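Local structure of histidine--tRNA ligase (Staphylococcus aureus, 1QE0) at residues M146-Y151 with G246-E251; V139-L144 with K239-D244; R20-Q25 with L308-L313; A83-S88 with L104-P109. The protein catalyses the ATP-dependent attachment of L-histidine to tRNA(His), working as a homodimer of the class II aminoacyl-tRNA synthetase family. All coordinates share one frame; numbering follows the deposited sequence.

From the N terminus, residues 20-25 open the widest loop, which shuts only when 308-313 packs on them in interaction 3; the other three contacts lie within that span. Interaction 4 closes first, bringing 104-109 back to 83-88 after a short connection. It is complete before 139-144 and 146-151, successive parts of helix 137-153, begin the remaining two. These meet 239-244 (interaction 2) and 246-251 (interaction 1), so their segments alternate along the chain and the two loops cross. Together they tie helix 137-153 to helix 231-245 and the chain leaving it, helix 82-91 to strand 102-111, and helix 13-33 to the start of helix 310-319.

Interaction 1 (M146-Y151 with G246-E251). Unlike the reference sequence in segment 246-251: T250 (reference Ile).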
loop_
_atom_site.group_PDB
_atom_site.type_symbol
_atom_site.label_atom_id
_atom_site.label_comp_id
_atom_site.label_asym_id
_atom_site.label_seq_id
_atom_site.Cartn_x
_atom_site.Cartn_y
_atom_site.Cartn_z
ATOM N N MET A 146 15.394 8.719 -8.744
ATOM C CA MET A 146 14.326 7.848 -8.237
ATOM C C MET A 146 13.022 8.008 -9.037
ATOM O O MET A 146 12.457 7.011 -9.511
ATOM C CB MET A 146 14.060 8.143 -6.746
ATOM C CG MET A 146 12.945 7.313 -6.117
ATOM S SD MET A 146 12.305 8.056 -4.593
ATOM C CE MET A 146 13.528 7.633 -3.507
ATOM N N VAL A 147 12.548 9.253 -9.188
ATOM C CA VAL A 147 11.307 9.495 -9.907
ATOM C C VAL A 147 11.447 8.915 -11.309
ATOM O O VAL A 147 10.475 8.452 -11.884
ATOM C CB VAL A 147 10.890 10.994 -9.897
ATOM C CG1 VAL A 147 11.943 11.841 -10.517
ATOM C CG2 VAL A 147 9.580 11.195 -10.637
ATOM N N MET A 148 12.678 8.837 -11.810
ATOM C CA MET A 148 12.919 8.276 -13.129
ATOM C C MET A 148 12.903 6.762 -13.014
ATOM O O MET A 148 12.307 6.051 -13.837
ATOM C CB MET A 148 14.275 8.718 -13.637
ATOM C CG MET A 148 14.316 8.838 -15.121
ATOM S SD MET A 148 13.362 10.253 -15.620
ATOM C CE MET A 148 14.192 10.624 -17.117
ATOM N N HIS A 149 13.546 6.268 -11.967
ATOM C CA HIS A 149 13.627 4.851 -11.727
ATOM C C HIS A 149 12.221 4.256 -11.571
ATOM O O HIS A 149 11.894 3.254 -12.208
ATOM C CB HIS A 149 14.483 4.597 -10.492
ATOM C CG HIS A 149 14.934 3.188 -10.309
ATOM N ND1 HIS A 149 15.642 2.738 -9.235
ATOM C CD2 HIS A 149 14.739 2.083 -11.089
ATOM C CE1 HIS A 149 15.872 1.452 -9.327
ATOM N NE2 HIS A 149 15.330 1.025 -10.445
ATOM N N ILE A 150 11.378 4.873 -10.750
ATOM C CA ILE A 150 10.027 4.340 -10.526
ATOM C C ILE A 150 9.337 3.977 -11.832
ATOM O O ILE A 150 9.047 2.798 -12.085
ATOM C CB ILE A 150 9.143 5.329 -9.720
ATOM C CG1 ILE A 150 9.573 5.302 -8.257
ATOM C CG2 ILE A 150 7.662 4.992 -9.864
ATOM C CD1 ILE A 150 9.112 6.504 -7.468
ATOM N N TYR A 151 9.140 4.989 -12.676
ATOM C CA TYR A 151 8.472 4.830 -13.952
ATOM C C TYR A 151 9.203 3.924 -14.918
ATOM O O TYR A 151 8.575 3.133 -15.623
ATOM C CB TYR A 151 8.220 6.175 -14.576
ATOM C CG TYR A 151 7.222 6.947 -13.809
ATOM C CD1 TYR A 151 5.877 6.734 -13.997
ATOM C CD2 TYR A 151 7.607 7.888 -12.908
ATOM C CE1 TYR A 151 4.929 7.453 -13.302
ATOM C CE2 TYR A 151 6.672 8.624 -12.199
ATOM C CZ TYR A 151 5.333 8.403 -12.405
ATOM O OH TYR A 151 4.402 9.154 -11.727
ATOM N N GLY A 246 23.618 10.074 -16.086
ATOM C CA GLY A 246 23.104 9.854 -17.422
ATOM C C GLY A 246 21.603 9.959 -17.521
ATOM O O GLY A 246 20.961 9.200 -18.241
ATOM N N ILE A 247 21.046 10.908 -16.793
ATOM C CA ILE A 247 19.615 11.142 -16.797
ATOM C C ILE A 247 19.372 12.354 -17.690
ATOM O O ILE A 247 20.037 13.368 -17.575
ATOM C CB ILE A 247 19.112 11.351 -15.370
ATOM C CG1 ILE A 247 19.371 10.053 -14.588
ATOM C CG2 ILE A 247 17.651 11.760 -15.376
ATOM C CD1 ILE A 247 19.232 10.146 -13.085
ATOM N N PRO A 248 18.542 12.186 -18.713
ATOM C CA PRO A 248 18.262 13.295 -19.612
ATOM C C PRO A 248 17.202 14.180 -18.984
ATOM O O PRO A 248 16.329 13.668 -18.277
ATOM C CB PRO A 248 17.729 12.584 -20.857
ATOM C CG PRO A 248 18.214 11.167 -20.728
ATOM C CD PRO A 248 18.014 10.935 -19.269
ATOM N N TYR A 249 17.267 15.486 -19.262
ATOM C CA TYR A 249 16.335 16.443 -18.708
ATOM C C TYR A 249 16.161 17.657 -19.605
ATOM O O TYR A 249 17.058 18.041 -20.356
ATOM C CB TYR A 249 16.855 16.928 -17.375
ATOM C CG TYR A 249 18.122 17.696 -17.514
ATOM C CD1 TYR A 249 18.096 19.049 -17.796
ATOM C CD2 TYR A 249 19.352 17.069 -17.379
ATOM C CE1 TYR A 249 19.263 19.778 -17.945
ATOM C CE2 TYR A 249 20.539 17.786 -17.523
ATOM C CZ TYR A 249 20.487 19.148 -17.807
ATOM O OH TYR A 249 21.646 19.887 -17.936
ATOM N N THR A 250 15.040 18.330 -19.426
ATOM C CA THR A 250 14.726 19.508 -20.194
ATOM C C THR A 250 14.561 20.624 -19.169
ATOM O O THR A 250 13.856 20.470 -18.173
ATOM C CB THR A 250 13.380 19.335 -21.006
ATOM O OG1 THR A 250 13.202 17.970 -21.424
ATOM C CG2 THR A 250 13.396 20.206 -22.261
ATOM N N GLU A 251 15.250 21.735 -19.389
ATOM C CA GLU A 251 15.134 22.872 -18.492
ATOM C C GLU A 251 13.987 23.767 -18.937
ATOM O O GLU A 251 14.044 24.373 -19.973
ATOM C CB GLU A 251 16.419 23.663 -18.503
ATOM C CG GLU A 251 17.627 22.804 -18.327
ATOM C CD GLU A 251 18.859 23.621 -18.083
ATOM O OE1 GLU A 251 18.784 24.584 -17.293
ATOM O OE2 GLU A 251 19.905 23.312 -18.676
#
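E251 OE1 is gripped twice, by K239 NZ in a salt bridge and by the hydroxyl of Y235, tying the far end of 246-251 to helix 231-245, while near its start I247 and P248 meet M148. One methionine carries the whole helix side of this contact. Its chain leaves helix 137-153 toward the loop and bends at the second torsion (chi2 71°), which brings the terminal methyl onto the other segment. There M148 CE lies 4.0 Å from I247 CG2. The distance from M148 CE to P248 O is 3.9 Å. The proline ring is more distant, with P248 CD 4.4 Å from M148 CE. The methionine and isoleucine chains slide past one another in opposite directions. I247 turns its CG2 branch anti to its own backbone N (CG1 at chi1 -63°), and this branch is the one that touches. Just before it, G246 ends helix 231-245 in a Schellman motif with a positive phi of 71°, and I247 N probably bonds back to L242 O. The chain can therefore turn from the helix into strand 250-251, which runs parallel to strand 159-165 and bonds to L161 and I163. M148 also packs on L161, V147 on F267 and L269 of strand 265-272, and M146 and I150 on F306 of strand 302-309, so helix 137-153 lies on the central sheet with helix 13-33 alongside.

Interaction 2 (V139-L144 with K239-D244)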
loop_
_atom_site.group_PDB
_atom_site.type_symbol
_atom_site.label_atom_id
_atom_site.label_comp_id
_atom_site.label_asym_id
_atom_site.label_seq_id
_atom_site.Cartn_x
_atom_site.Cartn_y
_atom_site.Cartn_z
ATOM N N VAL A 139 21.221 15.162 -2.852
ATOM C CA VAL A 139 19.924 14.631 -2.374
ATOM C C VAL A 139 18.893 14.773 -3.484
ATOM O O VAL A 139 18.128 13.855 -3.772
ATOM C CB VAL A 139 19.366 15.387 -1.153
ATOM C CG1 VAL A 139 18.113 14.690 -0.669
ATOM C CG2 VAL A 139 20.383 15.431 -0.054
ATOM N N ASP A 140 18.873 15.966 -4.068
ATOM C CA ASP A 140 18.006 16.302 -5.175
ATOM C C ASP A 140 18.218 15.267 -6.252
ATOM O O ASP A 140 17.263 14.639 -6.711
ATOM C CB ASP A 140 18.396 17.665 -5.733
ATOM C CG ASP A 140 17.902 18.797 -4.888
ATOM O OD1 ASP A 140 17.369 19.751 -5.469
ATOM O OD2 ASP A 140 18.026 18.734 -3.651
ATOM N N ALA A 141 19.473 15.068 -6.647
ATOM C CA ALA A 141 19.775 14.079 -7.672
ATOM C C ALA A 141 19.176 12.723 -7.281
ATOM O O ALA A 141 18.538 12.079 -8.111
ATOM C CB ALA A 141 21.273 13.964 -7.908
ATOM N N GLU A 142 19.299 12.331 -6.011
ATOM C CA GLU A 142 18.749 11.043 -5.569
ATOM C C GLU A 142 17.245 10.940 -5.787
ATOM O O GLU A 142 16.762 9.867 -6.203
ATOM C CB GLU A 142 19.035 10.772 -4.097
ATOM C CG GLU A 142 18.384 9.505 -3.591
ATOM C CD GLU A 142 18.476 9.379 -2.091
ATOM O OE1 GLU A 142 17.534 9.849 -1.413
ATOM O OE2 GLU A 142 19.478 8.815 -1.594
ATOM N N VAL A 143 16.507 12.028 -5.506
ATOM C CA VAL A 143 15.083 11.965 -5.713
ATOM C C VAL A 143 14.720 12.036 -7.168
ATOM O O VAL A 143 13.702 11.465 -7.558
ATOM C CB VAL A 143 14.259 12.964 -4.909
ATOM C CG1 VAL A 143 14.915 13.301 -3.583
ATOM C CG2 VAL A 143 13.897 14.139 -5.718
ATOM N N LEU A 144 15.562 12.674 -7.993
ATOM C CA LEU A 144 15.271 12.772 -9.448
ATOM C C LEU A 144 15.593 11.478 -10.156
ATOM O O LEU A 144 14.886 11.077 -11.064
ATOM C CB LEU A 144 16.029 13.895 -10.131
ATOM C CG LEU A 144 15.609 15.295 -9.714
ATOM C CD1 LEU A 144 16.622 16.260 -10.275
ATOM C CD2 LEU A 144 14.218 15.620 -10.170
ATOM N N LYS A 239 22.112 19.427 -12.069
ATOM C CA LYS A 239 22.234 18.982 -13.463
ATOM C C LYS A 239 23.540 18.258 -13.720
ATOM O O LYS A 239 23.602 17.379 -14.553
ATOM C CB LYS A 239 22.093 20.137 -14.447
ATOM C CG LYS A 239 20.810 20.860 -14.292
ATOM C CD LYS A 239 20.718 21.952 -15.304
ATOM C CE LYS A 239 21.688 23.060 -15.008
ATOM N NZ LYS A 239 21.459 24.182 -15.941
ATOM N N ALA A 240 24.588 18.629 -13.003
ATOM C CA ALA A 240 25.870 17.970 -13.173
ATOM C C ALA A 240 25.611 16.515 -12.869
ATOM O O ALA A 240 25.895 15.636 -13.681
ATOM C CB ALA A 240 26.862 18.504 -12.200
ATOM N N TYR A 241 25.014 16.281 -11.707
ATOM C CA TYR A 241 24.691 14.938 -11.250
ATOM C C TYR A 241 23.833 14.177 -12.233
ATOM O O TYR A 241 24.072 12.992 -12.489
ATOM C CB TYR A 241 24.004 15.012 -9.897
ATOM C CG TYR A 241 24.997 15.200 -8.785
ATOM C CD1 TYR A 241 26.141 14.415 -8.737
ATOM C CD2 TYR A 241 24.768 16.100 -7.750
ATOM C CE1 TYR A 241 27.018 14.504 -7.691
ATOM C CE2 TYR A 241 25.660 16.198 -6.688
ATOM C CZ TYR A 241 26.780 15.378 -6.677
ATOM O OH TYR A 241 27.674 15.370 -5.634
ATOM N N LEU A 242 22.816 14.850 -12.769
ATOM C CA LEU A 242 21.940 14.236 -13.759
ATOM C C LEU A 242 22.797 13.816 -14.935
ATOM O O LEU A 242 22.666 12.717 -15.435
ATOM C CB LEU A 242 20.858 15.215 -14.211
ATOM C CG LEU A 242 19.518 15.109 -13.466
ATOM C CD1 LEU A 242 19.681 14.253 -12.174
ATOM C CD2 LEU A 242 18.936 16.535 -13.218
ATOM N N ASP A 243 23.739 14.653 -15.330
ATOM C CA ASP A 243 24.594 14.295 -16.439
ATOM C C ASP A 243 25.427 13.091 -16.047
ATOM O O ASP A 243 25.535 12.141 -16.808
ATOM C CB ASP A 243 25.474 15.469 -16.857
ATOM C CG ASP A 243 24.653 16.693 -17.300
ATOM O OD1 ASP A 243 25.079 17.851 -17.051
ATOM O OD2 ASP A 243 23.569 16.502 -17.891
ATOM N N ASP A 244 25.965 13.105 -14.830
ATOM C CA ASP A 244 26.779 11.996 -14.299
ATOM C C ASP A 244 26.024 10.683 -14.423
ATOM O O ASP A 244 26.519 9.718 -14.991
ATOM C CB ASP A 244 27.006 12.170 -12.802
ATOM C CG ASP A 244 28.133 13.107 -12.463
ATOM O OD1 ASP A 244 28.054 14.311 -12.811
ATOM O OD2 ASP A 244 29.068 12.655 -11.757
#
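Helices 137-153 and 231-245 come together with A141 and Y241 nearest, their CA atoms 6.1 Å apart, and the two segments point the same general way but are inclined to each other. This is helix-helix packing in the catalytic part of a class II synthetase: helix 137-153 follows strand 123-132 of the central, mostly antiparallel sheet, and helix 231-245 packs beside it. The close approach is made at a small residue. A141 carries just a methyl group, and A141 CB meets Y241 CB at 3.5 Å, with Y241 CG 4.0 Å from the same methyl. The tyrosine ring approaches the alanine obliquely. Its CG stands anti to the carbonyl carbon (chi1 -80°), and the ring runs on toward the second subunit, where it packs on R343 of that chain. The contact itself is apolar, but buried charges flank it. D140 pairs with R288 and accepts from the hydroxyls of Y234 and T265, while E142 OE2 is gripped by K103 and by R353 and Y363 of the second subunit. Several donors round each carboxylate would probably favour its ionised form. One turn after A141, L144 and L242 cross at about a right angle. V238 closes on L144 as well, and L242 also rests on I163. The nearest atoms of the leucine pair are both methyls, L144 CD1 and L242 CD2, at 3.8 Å, with L242 CD1 4.1 Å from L144 CD1.

Interaction 3 (R20-Q25 with L308-L313); sequences RYIENQ and LSIERL
I22 lays its CG2 methyl over the end of I310, with I22 CG2 3.6 Å from I310 CD1 and 4.1 Å from I310 CG2. The two isoleucines slide past each other in opposite directions, so the methyl of one lies alongside the branch of the other. The same I22 CG2 also meets L313 CD2 at 3.9 Å, and here the side chains reach toward each other tip to tip. One methyl thus serves both partners on the second segment. It stands anti to the backbone N of I22 (the CG1 branch has chi1 -74°), and that orientation turns CG2 toward I310 and L313. L313 answers from three residues further along the same first turn, its CG anti to the backbone N (chi1 169°). In class II synthetases the arrangement corresponds to the long helix of motif 1 packed against the strand-to-helix junction of motif 3: strand 302-309 ends at S309 and helix 310-319 starts at once. S309 is the N-cap, and R312 N gives its hydrogen to S309 OG at 3.2 Å in an almost straight bond of 174°. L313 N bonds back to S309 O at 3.1 Å, so the first turn that carries both apolar partners is held from its start. W19 and L26 of helix 13-33 also touch I310, extending the apolar surface along that helix, while L313 leans on Y151 and L156. On the dimer side of helix 13-33 the chemistry changes to charge: R20 pairs with E37 and E23 with R39, both of the second subunit.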
loop_
_atom_site.group_PDB
_atom_site.type_symbol
_atom_site.label_atom_id
_atom_site.label_comp_id
_atom_site.label_asym_id
_atom_site.label_seq_id
_atom_site.Cartn_x
_atom_site.Cartn_y
_atom_site.Cartn_z
ATOM N N ARG A 20 -1.928 -3.869 -6.452
ATOM C CA ARG A 20 -1.007 -4.547 -5.546
ATOM C C ARG A 20 0.340 -4.784 -6.168
ATOM O O ARG A 20 1.353 -4.751 -5.479
ATOM C CB ARG A 20 -1.569 -5.854 -5.036
ATOM C CG ARG A 20 -2.846 -5.663 -4.259
ATOM C CD ARG A 20 -3.151 -6.910 -3.504
ATOM N NE ARG A 20 -3.206 -8.059 -4.397
ATOM C CZ ARG A 20 -4.343 -8.564 -4.825
ATOM N NH1 ARG A 20 -4.364 -9.603 -5.632
ATOM N NH2 ARG A 20 -5.471 -8.030 -4.411
ATOM N N TYR A 21 0.363 -5.041 -7.467
ATOM C CA TYR A 21 1.634 -5.235 -8.154
ATOM C C TYR A 21 2.474 -3.941 -8.091
ATOM O O TYR A 21 3.673 -3.958 -7.742
ATOM C CB TYR A 21 1.376 -5.623 -9.603
ATOM C CG TYR A 21 2.636 -5.792 -10.368
ATOM C CD1 TYR A 21 3.181 -4.732 -11.079
ATOM C CD2 TYR A 21 3.285 -7.005 -10.397
ATOM C CE1 TYR A 21 4.322 -4.872 -11.799
ATOM C CE2 TYR A 21 4.465 -7.155 -11.132
ATOM C CZ TYR A 21 4.960 -6.077 -11.831
ATOM O OH TYR A 21 6.076 -6.194 -12.607
ATOM N N ILE A 22 1.833 -2.839 -8.469
ATOM C CA ILE A 22 2.446 -1.530 -8.454
ATOM C C ILE A 22 2.852 -1.148 -7.021
ATOM O O ILE A 22 4.010 -0.830 -6.766
ATOM C CB ILE A 22 1.482 -0.516 -9.052
ATOM C CG1 ILE A 22 1.453 -0.716 -10.559
ATOM C CG2 ILE A 22 1.887 0.899 -8.684
ATOM C CD1 ILE A 22 0.356 0.038 -11.257
ATOM N N GLU A 23 1.905 -1.208 -6.096
ATOM C CA GLU A 23 2.183 -0.885 -4.710
ATOM C C GLU A 23 3.354 -1.676 -4.173
ATOM O O GLU A 23 4.227 -1.098 -3.528
ATOM C CB GLU A 23 0.971 -1.143 -3.822
ATOM C CG GLU A 23 -0.188 -0.288 -4.195
ATOM C CD GLU A 23 -1.485 -0.692 -3.524
ATOM O OE1 GLU A 23 -1.601 -1.832 -3.001
ATOM O OE2 GLU A 23 -2.401 0.163 -3.526
ATOM N N ASN A 24 3.405 -2.975 -4.454
ATOM C CA ASN A 24 4.501 -3.803 -3.950
ATOM C C ASN A 24 5.828 -3.433 -4.574
ATOM O O ASN A 24 6.857 -3.383 -3.900
ATOM C CB ASN A 24 4.234 -5.299 -4.122
ATOM C CG ASN A 24 5.397 -6.175 -3.590
ATOM O OD1 ASN A 24 6.107 -6.829 -4.359
ATOM N ND2 ASN A 24 5.568 -6.207 -2.268
ATOM N N GLN A 25 5.808 -3.130 -5.859
ATOM C CA GLN A 25 7.030 -2.743 -6.552
ATOM C C GLN A 25 7.613 -1.424 -6.007
ATOM O O GLN A 25 8.839 -1.247 -5.975
ATOM C CB GLN A 25 6.764 -2.645 -8.047
ATOM C CG GLN A 25 7.916 -2.114 -8.804
ATOM C CD GLN A 25 7.992 -2.691 -10.169
ATOM O OE1 GLN A 25 7.676 -3.852 -10.376
ATOM N NE2 GLN A 25 8.460 -1.904 -11.114
ATOM N N LEU A 308 2.735 11.422 -6.827
ATOM C CA LEU A 308 2.468 10.729 -8.053
ATOM C C LEU A 308 1.160 10.014 -7.832
ATOM O O LEU A 308 0.829 9.676 -6.695
ATOM C CB LEU A 308 3.643 9.767 -8.207
ATOM C CG LEU A 308 3.787 8.360 -8.774
ATOM C CD1 LEU A 308 5.219 8.001 -8.548
ATOM C CD2 LEU A 308 2.919 7.315 -8.103
ATOM N N SER A 309 0.380 9.847 -8.894
ATOM C CA SER A 309 -0.921 9.178 -8.817
ATOM C C SER A 309 -0.813 7.783 -9.356
ATOM O O SER A 309 -0.320 7.603 -10.476
ATOM C CB SER A 309 -1.948 9.940 -9.652
ATOM O OG SER A 309 -3.101 9.161 -9.907
ATOM N N ILE A 310 -1.314 6.811 -8.599
ATOM C CA ILE A 310 -1.270 5.422 -9.052
ATOM C C ILE A 310 -2.250 5.236 -10.213
ATOM O O ILE A 310 -1.984 4.513 -11.195
ATOM C CB ILE A 310 -1.591 4.433 -7.929
ATOM C CG1 ILE A 310 -0.539 4.542 -6.812
ATOM C CG2 ILE A 310 -1.610 2.998 -8.490
ATOM C CD1 ILE A 310 0.810 4.054 -7.228
ATOM N N GLU A 311 -3.344 5.974 -10.157
ATOM C CA GLU A 311 -4.291 5.868 -11.238
ATOM C C GLU A 311 -3.660 6.249 -12.554
ATOM O O GLU A 311 -3.685 5.460 -13.497
ATOM C CB GLU A 311 -5.527 6.669 -10.942
ATOM C CG GLU A 311 -6.363 5.960 -9.897
ATOM C CD GLU A 311 -6.605 6.791 -8.667
ATOM O OE1 GLU A 311 -7.697 6.659 -8.083
ATOM O OE2 GLU A 311 -5.718 7.576 -8.294
ATOM N N ARG A 312 -2.995 7.401 -12.581
ATOM C CA ARG A 312 -2.325 7.866 -13.786
ATOM C C ARG A 312 -1.240 6.887 -14.245
ATOM O O ARG A 312 -1.133 6.607 -15.444
ATOM C CB ARG A 312 -1.703 9.234 -13.572
ATOM C CG ARG A 312 -2.685 10.336 -13.407
ATOM C CD ARG A 312 -1.988 11.663 -13.542
ATOM N NE ARG A 312 -2.941 12.768 -13.573
ATOM C CZ ARG A 312 -2.850 13.805 -14.403
ATOM N NH1 ARG A 312 -1.841 13.876 -15.262
ATOM N NH2 ARG A 312 -3.794 14.747 -14.410
ATOM N N LEU A 313 -0.430 6.376 -13.313
ATOM C CA LEU A 313 0.628 5.429 -13.663
ATOM C C LEU A 313 -0.003 4.250 -14.381
ATOM O O LEU A 313 0.444 3.853 -15.467
ATOM C CB LEU A 313 1.358 4.973 -12.409
ATOM C CG LEU A 313 2.327 3.810 -12.510
ATOM C CD1 LEU A 313 3.319 4.035 -13.608
ATOM C CD2 LEU A 313 3.040 3.632 -11.188
#

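Interaction 4 (A83-S88 with L104-P109)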
loop_
_atom_site.group_PDB
_atom_site.type_symbol
_atom_site.label_atom_id
_atom_site.label_comp_id
_atom_site.label_asym_id
_atom_site.label_seq_id
_atom_site.Cartn_x
_atom_site.Cartn_y
_atom_site.Cartn_z
ATOM N N ALA A 83 1.407 17.882 4.040
ATOM C CA ALA A 83 1.129 18.564 5.283
ATOM C C ALA A 83 1.044 17.591 6.426
ATOM O O ALA A 83 1.447 17.910 7.537
ATOM C CB ALA A 83 -0.138 19.314 5.172
ATOM N N ALA A 84 0.467 16.418 6.171
ATOM C CA ALA A 84 0.353 15.385 7.209
ATOM C C ALA A 84 1.713 14.755 7.492
ATOM O O ALA A 84 2.022 14.457 8.636
ATOM C CB ALA A 84 -0.628 14.355 6.826
ATOM N N VAL A 85 2.546 14.561 6.475
ATOM C CA VAL A 85 3.866 14.027 6.771
ATOM C C VAL A 85 4.566 15.092 7.629
ATOM O O VAL A 85 5.200 14.766 8.617
ATOM C CB VAL A 85 4.693 13.703 5.498
ATOM C CG1 VAL A 85 6.151 13.408 5.862
ATOM C CG2 VAL A 85 4.136 12.480 4.823
ATOM N N VAL A 86 4.382 16.369 7.305
ATOM C CA VAL A 86 5.000 17.443 8.085
ATOM C C VAL A 86 4.395 17.529 9.491
ATOM O O VAL A 86 5.107 17.690 10.488
ATOM C CB VAL A 86 4.908 18.801 7.342
ATOM C CG1 VAL A 86 5.190 19.971 8.266
ATOM C CG2 VAL A 86 5.875 18.786 6.173
ATOM N N ARG A 87 3.083 17.379 9.589
ATOM C CA ARG A 87 2.418 17.437 10.886
ATOM C C ARG A 87 2.912 16.285 11.778
ATOM O O ARG A 87 3.046 16.441 12.992
ATOM C CB ARG A 87 0.897 17.401 10.711
ATOM C CG ARG A 87 0.151 17.682 11.980
ATOM C CD ARG A 87 -0.668 16.491 12.404
ATOM N NE ARG A 87 0.147 15.358 12.830
ATOM C CZ ARG A 87 -0.096 14.099 12.467
ATOM N NH1 ARG A 87 -1.126 13.824 11.675
ATOM N NH2 ARG A 87 0.667 13.108 12.904
ATOM N N SER A 88 3.213 15.138 11.176
ATOM C CA SER A 88 3.718 14.009 11.943
ATOM C C SER A 88 5.180 14.218 12.327
ATOM O O SER A 88 5.605 13.833 13.416
ATOM C CB SER A 88 3.583 12.720 11.152
ATOM O OG SER A 88 4.020 11.638 11.961
ATOM N N LEU A 104 11.106 9.735 4.062
ATOM C CA LEU A 104 9.818 9.051 4.243
ATOM C C LEU A 104 8.954 8.980 2.971
ATOM O O LEU A 104 9.014 9.884 2.129
ATOM C CB LEU A 104 8.995 9.836 5.263
ATOM C CG LEU A 104 9.361 10.059 6.731
ATOM C CD1 LEU A 104 8.459 11.166 7.296
ATOM C CD2 LEU A 104 9.218 8.800 7.530
ATOM N N TYR A 105 8.109 7.957 2.866
ATOM C CA TYR A 105 7.208 7.828 1.727
ATOM C C TYR A 105 5.836 7.390 2.180
ATOM O O TYR A 105 5.669 6.872 3.294
ATOM C CB TYR A 105 7.740 6.856 0.668
ATOM C CG TYR A 105 7.477 5.378 0.876
ATOM C CD1 TYR A 105 6.318 4.769 0.417
ATOM C CD2 TYR A 105 8.430 4.582 1.469
ATOM C CE1 TYR A 105 6.133 3.408 0.543
ATOM C CE2 TYR A 105 8.253 3.221 1.610
ATOM C CZ TYR A 105 7.121 2.639 1.150
ATOM O OH TYR A 105 7.017 1.273 1.306
ATOM N N TYR A 106 4.836 7.637 1.339
ATOM C CA TYR A 106 3.471 7.261 1.675
ATOM C C TYR A 106 2.762 6.803 0.437
ATOM O O TYR A 106 3.302 6.900 -0.653
ATOM C CB TYR A 106 2.738 8.422 2.325
ATOM C CG TYR A 106 2.645 9.643 1.484
ATOM C CD1 TYR A 106 3.458 10.745 1.738
ATOM C CD2 TYR A 106 1.765 9.701 0.413
ATOM C CE1 TYR A 106 3.398 11.875 0.934
ATOM C CE2 TYR A 106 1.694 10.826 -0.403
ATOM C CZ TYR A 106 2.512 11.904 -0.143
ATOM O OH TYR A 106 2.456 12.988 -0.981
ATOM N N ASN A 107 1.559 6.286 0.609
ATOM C CA ASN A 107 0.755 5.795 -0.508
ATOM C C ASN A 107 -0.656 5.517 0.035
ATOM O O ASN A 107 -0.826 4.622 0.860
ATOM C CB ASN A 107 1.380 4.494 -1.036
ATOM C CG ASN A 107 0.684 3.951 -2.287
ATOM O OD1 ASN A 107 -0.445 4.298 -2.611
ATOM N ND2 ASN A 107 1.371 3.084 -2.985
ATOM N N GLY A 108 -1.649 6.304 -0.369
ATOM C CA GLY A 108 -2.994 6.064 0.111
ATOM C C GLY A 108 -3.969 6.998 -0.549
ATOM O O GLY A 108 -3.581 7.829 -1.356
ATOM N N PRO A 109 -5.259 6.871 -0.268
ATOM C CA PRO A 109 -6.264 7.747 -0.868
ATOM C C PRO A 109 -6.263 9.156 -0.326
ATOM O O PRO A 109 -6.185 9.356 0.893
ATOM C CB PRO A 109 -7.570 7.052 -0.505
ATOM C CG PRO A 109 -7.237 6.395 0.780
ATOM C CD PRO A 109 -5.910 5.773 0.450
#
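L104 meets V85 first: its CD1 methyl lies 3.5 Å from V85 CG1, the two side chains sliding past each other in opposite directions. The backbone of L104 bonds to E130 of strand 123-132. Y105 points away from the helix. It sends its hydroxyl to D27 of helix 13-33 and brings its ring against F127, while its backbone bonds with K36 and I38. Y106 returns to the helix side. V85 CG2 approaches its ring obliquely, 3.6 Å from Y106 CD1 and 4.0 Å from Y106 CE1, and the ring also rests on Q126. V85 therefore divides its two methyls, CG1 for the leucine and CG2 for the tyrosine, and bridges two strand residues that face helix 82-91. Beyond Y106 the strand leaves the helix: N107 packs on E23 and F127, and P109 offers its carbonyl oxygen to R78. Strands 102-111 and 123-132 form the antiparallel hairpin that corresponds to motif 2 of class II synthetases, so helix 82-91 packs on one face of that hairpin. The helix has a polar side too, where R87 and S88 both bond to D10 of the second subunit. Toward the strand, by contrast, the three buried residues meet through methyl groups and one ring; no hydrogen bond joins the segments, so the contact rests on burial of apolar groups.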